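Local coordinates for YycN protein (Bacillus subtilis, PDB 1ON0) that is of unconfirmed function but probably transfers acyl groups, most likely acetyl, as a homodimeric member of the GNAT acetyltransferase family, at residues Tyr19-Tyr24 with Leu42-Phe47. Residues are numbered along the deposited sequence; the frame is centred on the assembly and turned at random.
Sequences YTTKHY and LSKQVF
The axes of segments 19-24 and 42-47 come within 8.6 Å, their N-to-C directions 128° apart, an oblique crossing well short of antiparallel; the nearest CA atoms, of T21 and S43, are 5.5 Å apart. S43 carries the polar link: its OG, anti to the backbone N (chi1 -173°), donates a very short hydrogen bond of 2.5 Å to the backbone O of T21. T21 lays its CG2 against CG of K44 (3.5 Å), while its OG1 lies 3.7 Å from F47 CD2 and hydrogen-bonds to O of L17, one turn earlier in the same helix. F47 enters between T20, T21 and Y24: T20 CG2 sits above one face of the ring, near its rim, and Y24 CB meets F47 CE2 at the ring edge, 3.4 Å away. In the mixed alpha-beta GNAT fold these are the helices 10-31 and 36-50 that follow the first strand, joined by a short turn whose W34 packs on L42 and V46. The Y24 ring offers a face to the edge of F47 in an offset T-shaped pair, centroids 5.2 Å apart and planes at 87°. With F47 cut back to an alanine, the Y24 face is likely to lose its aromatic partner and a gap to open beside T20 and T21. T20 OG1, 3.4 Å from F47 CZ, also makes a weak hydrogen bond to D93 on strand 88-96.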
loop_
_atom_site.group_PDB
_atom_site.type_symbol
_atom_site.label_atom_id
_atom_site.label_comp_id
_atom_site.label_asym_id
_atom_site.label_seq_id
_atom_site.Cartn_x
_atom_site.Cartn_y
_atom_site.Cartn_z
ATOM N N TYR B 19 -17.833 17.241 -9.142
ATOM C CA TYR B 19 -17.514 15.869 -8.779
ATOM C C TYR B 19 -18.302 15.463 -7.538
ATOM O O TYR B 19 -19.168 14.596 -7.606
ATOM C CB TYR B 19 -16.006 15.753 -8.532
ATOM C CG TYR B 19 -15.496 14.395 -8.102
ATOM C CD1 TYR B 19 -15.748 13.896 -6.821
ATOM C CD2 TYR B 19 -14.698 13.635 -8.960
ATOM C CE1 TYR B 19 -15.210 12.677 -6.401
ATOM C CE2 TYR B 19 -14.153 12.416 -8.553
ATOM C CZ TYR B 19 -14.411 11.944 -7.277
ATOM O OH TYR B 19 -13.856 10.748 -6.884
ATOM N N THR B 20 -18.020 16.112 -6.411
ATOM C CA THR B 20 -18.692 15.782 -5.156
ATOM C C THR B 20 -20.218 15.800 -5.246
ATOM O O THR B 20 -20.885 14.871 -4.790
ATOM C CB THR B 20 -18.236 16.716 -3.994
ATOM O OG1 THR B 20 -18.939 16.352 -2.800
ATOM C CG2 THR B 20 -18.521 18.177 -4.315
ATOM N N THR B 21 -20.763 16.853 -5.838
ATOM C CA THR B 21 -22.210 16.970 -5.977
ATOM C C THR B 21 -22.824 15.761 -6.677
ATOM O O THR B 21 -23.805 15.181 -6.207
ATOM C CB THR B 21 -22.607 18.241 -6.768
ATOM O OG1 THR B 21 -22.200 19.403 -6.042
ATOM C CG2 THR B 21 -24.112 18.304 -6.969
ATOM N N LYS B 22 -22.251 15.386 -7.810
ATOM C CA LYS B 22 -22.761 14.252 -8.572
ATOM C C LYS B 22 -22.603 12.969 -7.760
ATOM O O LYS B 22 -23.440 12.072 -7.794
ATOM C CB LYS B 22 -21.997 14.136 -9.892
ATOM C CG LYS B 22 -22.339 12.906 -10.711
ATOM C CD LYS B 22 -21.396 12.762 -11.896
ATOM C CE LYS B 22 -19.942 12.720 -11.454
ATOM N NZ LYS B 22 -19.063 12.549 -12.641
ATOM N N HIS B 23 -21.510 12.897 -7.026
ATOM C CA HIS B 23 -21.229 11.735 -6.203
ATOM C C HIS B 23 -22.193 11.622 -5.014
ATOM O O HIS B 23 -22.665 10.531 -4.679
ATOM C CB HIS B 23 -19.780 11.814 -5.711
ATOM C CG HIS B 23 -19.354 10.627 -4.919
ATOM N ND1 HIS B 23 -19.118 9.398 -5.494
ATOM C CD2 HIS B 23 -19.200 10.456 -3.587
ATOM C CE1 HIS B 23 -18.843 8.519 -4.550
ATOM N NE2 HIS B 23 -18.888 9.136 -3.381
ATOM N N TYR B 24 -22.472 12.752 -4.376
ATOM C CA TYR B 24 -23.372 12.790 -3.218
ATOM C C TYR B 24 -24.786 12.319 -3.577
ATOM O O TYR B 24 -25.449 11.648 -2.795
ATOM C CB TYR B 24 -23.444 14.214 -2.661
ATOM C CG TYR B 24 -24.033 14.287 -1.279
ATOM C CD1 TYR B 24 -23.385 13.685 -0.199
ATOM C CD2 TYR B 24 -25.240 14.946 -1.048
ATOM C CE1 TYR B 24 -23.920 13.740 1.079
ATOM C CE2 TYR B 24 -25.788 15.008 0.224
ATOM C CZ TYR B 24 -25.121 14.403 1.288
ATOM O OH TYR B 24 -25.648 14.471 2.559
ATOM N N LEU B 42 -31.379 17.858 -5.629
ATOM C CA LEU B 42 -31.233 17.972 -4.181
ATOM C C LEU B 42 -29.762 18.166 -3.805
ATOM O O LEU B 42 -29.446 18.917 -2.881
ATOM C CB LEU B 42 -31.796 16.719 -3.499
ATOM C CG LEU B 42 -33.299 16.468 -3.704
ATOM C CD1 LEU B 42 -33.709 15.135 -3.115
ATOM C CD2 LEU B 42 -34.079 17.605 -3.063
ATOM N N SER B 43 -28.870 17.514 -4.549
ATOM C CA SER B 43 -27.440 17.590 -4.286
ATOM C C SER B 43 -26.804 18.955 -4.478
ATOM O O SER B 43 -26.025 19.398 -3.642
ATOM C CB SER B 43 -26.691 16.565 -5.136
ATOM O OG SER B 43 -25.324 16.534 -4.771
ATOM N N LYS B 44 -27.108 19.625 -5.580
ATOM C CA LYS B 44 -26.516 20.942 -5.806
ATOM C C LYS B 44 -26.935 21.930 -4.713
ATOM O O LYS B 44 -26.126 22.739 -4.260
ATOM C CB LYS B 44 -26.911 21.489 -7.183
ATOM C CG LYS B 44 -26.242 20.774 -8.333
ATOM C CD LYS B 44 -26.548 21.434 -9.664
ATOM C CE LYS B 44 -25.862 20.686 -10.808
ATOM N NZ LYS B 44 -25.990 21.390 -12.125
ATOM N N GLN B 45 -28.195 21.847 -4.289
ATOM C CA GLN B 45 -28.740 22.730 -3.254
ATOM C C GLN B 45 -28.014 22.584 -1.927
ATOM O O GLN B 45 -27.626 23.576 -1.307
ATOM C CB GLN B 45 -30.232 22.456 -3.052
ATOM C CG GLN B 45 -31.125 23.001 -4.161
ATOM C CD GLN B 45 -31.318 24.509 -4.085
ATOM O OE1 GLN B 45 -31.785 25.134 -5.039
ATOM N NE2 GLN B 45 -30.978 25.097 -2.940
ATOM N N VAL B 46 -27.853 21.343 -1.482
ATOM C CA VAL B 46 -27.151 21.073 -0.240
ATOM C C VAL B 46 -25.769 21.723 -0.269
ATOM O O VAL B 46 -25.415 22.467 0.633
ATOM C CB VAL B 46 -26.950 19.553 -0.018
ATOM C CG1 VAL B 46 -26.028 19.335 1.174
ATOM C CG2 VAL B 46 -28.288 18.859 0.214
ATOM N N PHE B 47 -24.991 21.437 -1.310
ATOM C CA PHE B 47 -23.644 21.985 -1.420
ATOM C C PHE B 47 -23.637 23.482 -1.665
ATOM O O PHE B 47 -22.683 24.171 -1.302
ATOM C CB PHE B 47 -22.852 21.275 -2.523
ATOM C CG PHE B 47 -22.463 19.872 -2.166
ATOM C CD1 PHE B 47 -21.378 19.624 -1.343
ATOM C CD2 PHE B 47 -23.240 18.798 -2.581
ATOM C CE1 PHE B 47 -21.083 18.327 -0.935
ATOM C CE2 PHE B 47 -22.945 17.509 -2.173
ATOM C CZ PHE B 47 -21.866 17.273 -1.347
#